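Local coordinates for protein flavohemoglobin (Malassezia yamatoensis, PDB 6O0A) that binds heme and FAD, probably oxidises nitric oxide to nitrate with electrons from NAD(P)H, and supports resistance to nitric oxide, at residues S18-S21 against T22-P26; Q251-E254 against V255-L259; L360-P363 against A364-V368. All coordinates share one frame; numbering follows the deposited sequence.

Interaction 1: S18-S21 against T22-P26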
loop_
_atom_site.group_PDB
_atom_site.type_symbol
_atom_site.label_atom_id
_atom_site.label_comp_id
_atom_site.label_asym_id
_atom_site.label_seq_id
_atom_site.Cartn_x
_atom_site.Cartn_y
_atom_site.Cartn_z
ATOM N N SER A 18 15.616 7.828 22.990
ATOM C CA SER A 18 14.702 8.317 24.021
ATOM C C SER A 18 13.246 8.100 23.615
ATOM O O SER A 18 12.796 8.645 22.612
ATOM C CB SER A 18 14.954 9.803 24.308
ATOM O OG SER A 18 15.853 9.979 25.395
ATOM N N GLY A 19 12.518 7.298 24.399
ATOM C CA GLY A 19 11.118 7.013 24.139
ATOM C C GLY A 19 10.202 8.105 24.652
ATOM O O GLY A 19 10.568 9.286 24.699
ATOM N N LEU A 20 8.986 7.715 25.042
ATOM C CA LEU A 20 8.033 8.686 25.574
ATOM C C LEU A 20 8.378 9.002 27.021
ATOM O O LEU A 20 8.490 8.095 27.856
ATOM C CB LEU A 20 6.596 8.177 25.484
ATOM C CG LEU A 20 5.564 9.231 25.909
ATOM C CD1 LEU A 20 5.609 10.438 24.979
ATOM C CD2 LEU A 20 4.151 8.652 25.995
ATOM N N SER A 21 8.541 10.290 27.310
ATOM C CA SER A 21 8.983 10.736 28.624
ATOM C C SER A 21 7.964 10.404 29.714
ATOM O O SER A 21 6.753 10.382 29.488
ATOM C CB SER A 21 9.233 12.240 28.616
ATOM O OG SER A 21 7.995 12.951 28.587
ATOM N N THR A 22 8.485 10.164 30.918
ATOM C CA THR A 22 7.635 9.972 32.087
ATOM C C THR A 22 6.684 11.147 32.276
ATOM O O THR A 22 5.527 10.968 32.675
ATOM C CB THR A 22 8.517 9.782 33.320
ATOM O OG1 THR A 22 9.351 8.630 33.119
ATOM C CG2 THR A 22 7.675 9.606 34.576
ATOM N N LYS A 23 7.152 12.359 31.986
ATOM C CA LYS A 23 6.293 13.532 32.130
ATOM C C LYS A 23 5.081 13.449 31.210
ATOM O O LYS A 23 3.963 13.814 31.602
ATOM C CB LYS A 23 7.102 14.794 31.840
ATOM C CG LYS A 23 6.368 16.112 32.044
ATOM C CD LYS A 23 7.308 17.256 31.682
ATOM C CE LYS A 23 6.890 18.585 32.309
ATOM N NZ LYS A 23 5.894 19.318 31.488
ATOM N N SER A 24 5.275 12.962 29.984
ATOM C CA SER A 24 4.205 13.008 28.997
ATOM C C SER A 24 3.225 11.856 29.139
ATOM O O SER A 24 2.054 12.011 28.780
ATOM C CB SER A 24 4.782 13.004 27.582
ATOM O OG SER A 24 5.269 14.289 27.242
ATOM N N GLN A 25 3.682 10.707 29.625
ATOM C CA GLN A 25 2.861 9.499 29.695
ATOM C C GLN A 25 1.467 9.754 30.278
ATOM O O GLN A 25 0.470 9.443 29.612
ATOM C CB GLN A 25 3.589 8.404 30.491
ATOM C CG GLN A 25 4.701 7.722 29.700
ATOM C CD GLN A 25 5.739 7.069 30.596
ATOM O OE1 GLN A 25 5.445 6.680 31.724
ATOM N NE2 GLN A 25 6.965 6.965 30.100
ATOM N N PRO A 26 1.337 10.322 31.482
ATOM C CA PRO A 26 -0.012 10.492 32.048
ATOM C C PRO A 26 -0.868 11.454 31.257
ATOM O O PRO A 26 -2.097 11.314 31.235
ATOM C CB PRO A 26 0.253 11.030 33.461
ATOM C CG PRO A 26 1.705 10.920 33.681
ATOM C CD PRO A 26 2.361 10.923 32.356
#

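Interaction 2: Q251-E254 against V255-L259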
loop_
_atom_site.group_PDB
_atom_site.type_symbol
_atom_site.label_atom_id
_atom_site.label_comp_id
_atom_site.label_asym_id
_atom_site.label_seq_id
_atom_site.Cartn_x
_atom_site.Cartn_y
_atom_site.Cartn_z
ATOM N N GLN A 251 -5.444 5.068 -18.171
ATOM C CA GLN A 251 -5.836 4.132 -19.224
ATOM C C GLN A 251 -6.004 4.801 -20.572
ATOM O O GLN A 251 -6.039 4.108 -21.592
ATOM C CB GLN A 251 -7.143 3.416 -18.874
ATOM C CG GLN A 251 -7.051 2.465 -17.712
ATOM C CD GLN A 251 -8.263 1.567 -17.651
ATOM O OE1 GLN A 251 -9.307 1.872 -18.246
ATOM N NE2 GLN A 251 -8.131 0.433 -16.949
ATOM N N ASN A 252 -6.128 6.121 -20.620
ATOM C CA ASN A 252 -6.292 6.776 -21.903
ATOM C C ASN A 252 -4.984 7.330 -22.452
ATOM O O ASN A 252 -5.003 8.043 -23.454
ATOM C CB ASN A 252 -7.366 7.854 -21.801
ATOM C CG ASN A 252 -8.762 7.269 -21.911
ATOM O OD1 ASN A 252 -9.387 7.323 -22.970
ATOM N ND2 ASN A 252 -9.238 6.659 -20.827
ATOM N N GLN A 253 -3.852 6.988 -21.845
ATOM C CA GLN A 253 -2.558 7.364 -22.401
ATOM C C GLN A 253 -2.269 6.558 -23.658
ATOM O O GLN A 253 -2.498 5.346 -23.704
ATOM C CB GLN A 253 -1.452 7.118 -21.377
ATOM C CG GLN A 253 -1.641 7.847 -20.076
ATOM C CD GLN A 253 -1.512 9.356 -20.232
ATOM O OE1 GLN A 253 -0.557 9.854 -20.832
ATOM N NE2 GLN A 253 -2.483 10.084 -19.715
ATOM N N GLU A 254 -1.750 7.225 -24.679
ATOM C CA GLU A 254 -1.399 6.529 -25.905
ATOM C C GLU A 254 0.034 6.019 -25.833
ATOM O O GLU A 254 0.868 6.561 -25.105
ATOM C CB GLU A 254 -1.578 7.447 -27.111
ATOM C CG GLU A 254 -3.005 7.955 -27.245
ATOM C CD GLU A 254 -3.295 8.555 -28.603
ATOM O OE1 GLU A 254 -2.629 9.545 -28.977
ATOM O OE2 GLU A 254 -4.190 8.026 -29.296
ATOM N N VAL A 255 0.312 4.954 -26.590
ATOM C CA VAL A 255 1.693 4.500 -26.710
ATOM C C VAL A 255 2.568 5.668 -27.127
ATOM O O VAL A 255 2.224 6.427 -28.040
ATOM C CB VAL A 255 1.795 3.333 -27.707
ATOM C CG1 VAL A 255 3.259 3.078 -28.065
ATOM C CG2 VAL A 255 1.161 2.089 -27.117
ATOM N N GLY A 256 3.693 5.835 -26.441
ATOM C CA GLY A 256 4.558 6.975 -26.636
ATOM C C GLY A 256 4.404 8.071 -25.599
ATOM O O GLY A 256 5.272 8.948 -25.512
ATOM N N ALA A 257 3.318 8.055 -24.827
ATOM C CA ALA A 257 3.120 9.048 -23.782
ATOM C C ALA A 257 4.226 8.965 -22.734
ATOM O O ALA A 257 4.746 7.889 -22.418
ATOM C CB ALA A 257 1.763 8.862 -23.109
ATOM N N LEU A 258 4.577 10.121 -22.191
ATOM C CA LEU A 258 5.605 10.239 -21.166
ATOM C C LEU A 258 4.938 10.499 -19.823
ATOM O O LEU A 258 4.149 11.443 -19.691
ATOM C CB LEU A 258 6.571 11.380 -21.505
ATOM C CG LEU A 258 7.293 11.262 -22.843
ATOM C CD1 LEU A 258 8.129 12.503 -23.095
ATOM C CD2 LEU A 258 8.153 10.014 -22.845
ATOM N N LEU A 259 5.261 9.673 -18.829
ATOM C CA LEU A 259 4.785 9.835 -17.461
ATOM C C LEU A 259 5.960 9.633 -16.516
ATOM O O LEU A 259 6.905 8.906 -16.834
ATOM C CB LEU A 259 3.664 8.822 -17.102
ATOM C CG LEU A 259 2.344 8.912 -17.879
ATOM C CD1 LEU A 259 1.330 7.935 -17.323
ATOM C CD2 LEU A 259 1.802 10.328 -17.804
#

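Interaction 3: L360-P363 against A364-V368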
loop_
_atom_site.group_PDB
_atom_site.type_symbol
_atom_site.label_atom_id
_atom_site.label_comp_id
_atom_site.label_asym_id
_atom_site.label_seq_id
_atom_site.Cartn_x
_atom_site.Cartn_y
_atom_site.Cartn_z
ATOM N N LEU A 360 -10.205 -25.742 2.727
ATOM C CA LEU A 360 -8.776 -25.753 2.456
ATOM C C LEU A 360 -8.020 -26.433 3.588
ATOM O O LEU A 360 -8.393 -26.318 4.759
ATOM C CB LEU A 360 -8.263 -24.326 2.272
ATOM C CG LEU A 360 -9.175 -23.432 1.435
ATOM C CD1 LEU A 360 -8.707 -21.977 1.474
ATOM C CD2 LEU A 360 -9.257 -23.953 0.008
ATOM N N ASP A 361 -6.958 -27.150 3.235
ATOM C CA ASP A 361 -6.101 -27.811 4.219
ATOM C C ASP A 361 -4.875 -26.925 4.397
ATOM O O ASP A 361 -3.877 -27.062 3.688
ATOM C CB ASP A 361 -5.731 -29.221 3.772
ATOM N N ILE A 362 -4.956 -25.999 5.347
ATOM C CA ILE A 362 -3.914 -25.004 5.564
ATOM C C ILE A 362 -3.194 -25.355 6.866
ATOM O O ILE A 362 -3.790 -25.263 7.951
ATOM C CB ILE A 362 -4.487 -23.581 5.606
ATOM C CG1 ILE A 362 -5.268 -23.280 4.324
ATOM C CG2 ILE A 362 -3.369 -22.556 5.787
ATOM C CD1 ILE A 362 -5.847 -21.886 4.274
ATOM N N PRO A 363 -1.931 -25.761 6.812
ATOM C CA PRO A 363 -1.212 -26.123 8.037
ATOM C C PRO A 363 -0.751 -24.903 8.825
ATOM O O PRO A 363 -0.707 -23.773 8.329
ATOM C CB PRO A 363 -0.013 -26.922 7.515
ATOM C CG PRO A 363 0.222 -26.370 6.147
ATOM C CD PRO A 363 -1.140 -26.030 5.598
ATOM N N ALA A 364 -0.381 -25.166 10.082
ATOM C CA ALA A 364 -0.033 -24.097 11.012
ATOM C C ALA A 364 1.265 -23.391 10.647
ATOM O O ALA A 364 1.531 -22.302 11.172
ATOM C CB ALA A 364 0.068 -24.647 12.438
ATOM N N ASN A 365 2.080 -23.980 9.773
ATOM C CA ASN A 365 3.315 -23.347 9.327
ATOM C C ASN A 365 3.169 -22.635 7.985
ATOM O O ASN A 365 4.155 -22.091 7.478
ATOM C CB ASN A 365 4.447 -24.382 9.256
ATOM C CG ASN A 365 4.247 -25.395 8.149
ATOM O OD1 ASN A 365 3.121 -25.802 7.855
ATOM N ND2 ASN A 365 5.344 -25.809 7.526
ATOM N N ALA A 366 1.970 -22.607 7.410
ATOM C CA ALA A 366 1.744 -21.888 6.162
ATOM C C ALA A 366 1.634 -20.392 6.414
ATOM O O ALA A 366 1.084 -19.954 7.428
ATOM C CB ALA A 366 0.471 -22.379 5.476
ATOM N N SER A 367 2.179 -19.607 5.489
ATOM C CA SER A 367 1.877 -18.187 5.415
ATOM C C SER A 367 0.756 -18.001 4.411
ATOM O O SER A 367 0.735 -18.652 3.359
ATOM C CB SER A 367 3.100 -17.369 4.997
ATOM O OG SER A 367 4.144 -17.465 5.952
ATOM N N VAL A 368 -0.197 -17.138 4.752
ATOM C CA VAL A 368 -1.338 -16.851 3.891
ATOM C C VAL A 368 -1.288 -15.382 3.512
ATOM O O VAL A 368 -1.212 -14.515 4.390
ATOM C CB VAL A 368 -2.671 -17.179 4.584
ATOM C CG1 VAL A 368 -3.819 -16.891 3.648
ATOM C CG2 VAL A 368 -2.693 -18.632 5.055
HETATM O O HOH W 1 -0.979 -21.009 8.819
#

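Interaction 1: S18-S21 against T22-P26
Ser21 O reaches forward round the turn to Gln25 N, which donates to it at 3.1 Å. The backbone is extended at Leu20 and Ser21 and takes helical angles from Thr22 onward. This is where the chain enters helix 25-53, the first helix of the heme-binding globin domain. Ser24 N also donates to Ser21 O, but that bond is weak. Its stronger partner is the hydroxyl: Ser24 N to Ser21 OG is 3.1 Å, with an N-H...O angle of 142°. Together, the hydroxyl bond to Ser24 N and the carbonyl bond to Gln25 N make an ST motif. Ser21 OG sits between its own N and carbonyl carbon (chi1 73°), which turns it forward to meet Ser24 N.

The side chains of Leu20 and Gln25 run past one another, pointing opposite ways. Leu20 CD2 lies 3.9 Å from Gln25 CG, while its other branch, CD1, rests on Ser24 CB at 3.7 Å. The leucine also touches Val146 and Leu149 of helix 137-163 and Ile87 and Leu88 of helix 75-89. It thus fits the entering chain against two other globin helices.

One carboxylate, that of Glu145, takes both Ser21 N and Ser24 OG. The buried Ser24 hydroxyl is satisfied in this way. Lys23 leads away from the turn to a salt bridge with Glu141.

Gln25, extended beyond CG, reaches back along the chain. Gln25 NE2 donates to Leu20 O at 2.9 Å, lying 40° above the carbonyl plane but with the oxygen close to the plane of its own amide.

Interaction 2: Q251-E254 against V255-L259
Gln253 lies against Ala257 and Leu259 across a type II beta turn. The turn runs from Glu254 to Ala257 and leads from helix 246-251 into strand 258-262. That strand belongs to the antiparallel sheet of the FAD-binding domain.

The glutamine can be followed outward. Gln253 CB meets the Ala257 methyl, at 4.0 Å from Ala257 CB. Gln253 CG is 4.1 Å from Leu259 CD1, so the chain passes from the alanine towards the leucine. The rotation about CB-CG bends the chain (chi2 -67°) and brings OE1 towards the two apolar residues. Gln253 OE1 comes 3.4 Å from Ala257 CB. Gln253 OE1 is also 3.9 Å from Leu259 CD2. Both are contacts with carbon. The other end of the amide is held by hydrogen bonding: Gln253 NE2 donates to Ile249 O in the preceding helix. This ties the glutamine to the helix it follows while its flank covers the start of the strand.

Leu259 is buried and lies slantwise against the glutamine. It also packs on Ile210 and Ala212 of neighbouring strand 207-213. On the other edge, Gly256 and Ala257 form backbone hydrogen bonds with Leu176 of strand 171-181, and Leu259 does so with Phe174. The turn is therefore stitched to the sheet as well as closed on itself.

Gly256 has the positive phi (100°) usual at the third position of this turn. Ala257 N closes the turn on Glu254 O at 2.9 Å, with an N-H...O angle of 158°, and the same oxygen lies 3.2 Å from Ala257 CB.

Interaction 3: L360-P363 against A364-V368
Ile362 pushes its CG2 methyl into the hollow between Ala366 and Val368, two residues on the same face of the following chain. Ile362 CG2 is 3.9 Å from Ala366 CB and 4.0 Å from Val368 CG2. The isoleucine and valine side chains lie nearly perpendicular to each other. Leu384 of helix 374-386 touches both, so the three form one apolar patch.

Ala366 CB is a small bump that also meets the Pro363 ring: Pro363 CD is 4.0 Å from Ala366 CB. Asn365 comes to another part of that ring. Its CG stands between its own N and carbonyl carbon (chi1 69°), and this swings Asn365 OD1 back to 3.3 Å from Pro363 CB. Both Pro363 and Asn365 also touch Pro280.

The bend behind these contacts is a type I beta turn from Pro363 to Ala366. Ala366 N donates to Pro363 O at 3.1 Å, nearly straight, with an N-H...O angle of 163°, and approaches from well above the carbonyl plane. A water bridges Pro363 O and Ala366 O and donates to both, its oxygen 2.8 Å from Pro363 O.

The turn delivers the chain into strand 367-371. That strand runs between 281-286 and 394-397 in the parallel, helix-flanked sheet typical of the NAD-binding domain of ferredoxin reductase-like proteins.

Overall arrangement
The three contacts are local turns in three different parts of the chain. Interaction 1 begins a helix of the heme-binding globin domain. Interactions 2 and 3 each lead into a strand, one in the FAD-binding domain and the other in the NAD-binding domain. None touches another. Interactions 1 and 2 lie on opposite sides of the chain's centre, with their own centres about 52 Å apart. Interaction 3 is about 41 Å from interaction 1 and 42 Å from interaction 2, again between centres. The side chain of Leu20 in interaction 1 is about 13 Å from the heme, and that of Gln253 in interaction 2 is about 12 Å from FAD.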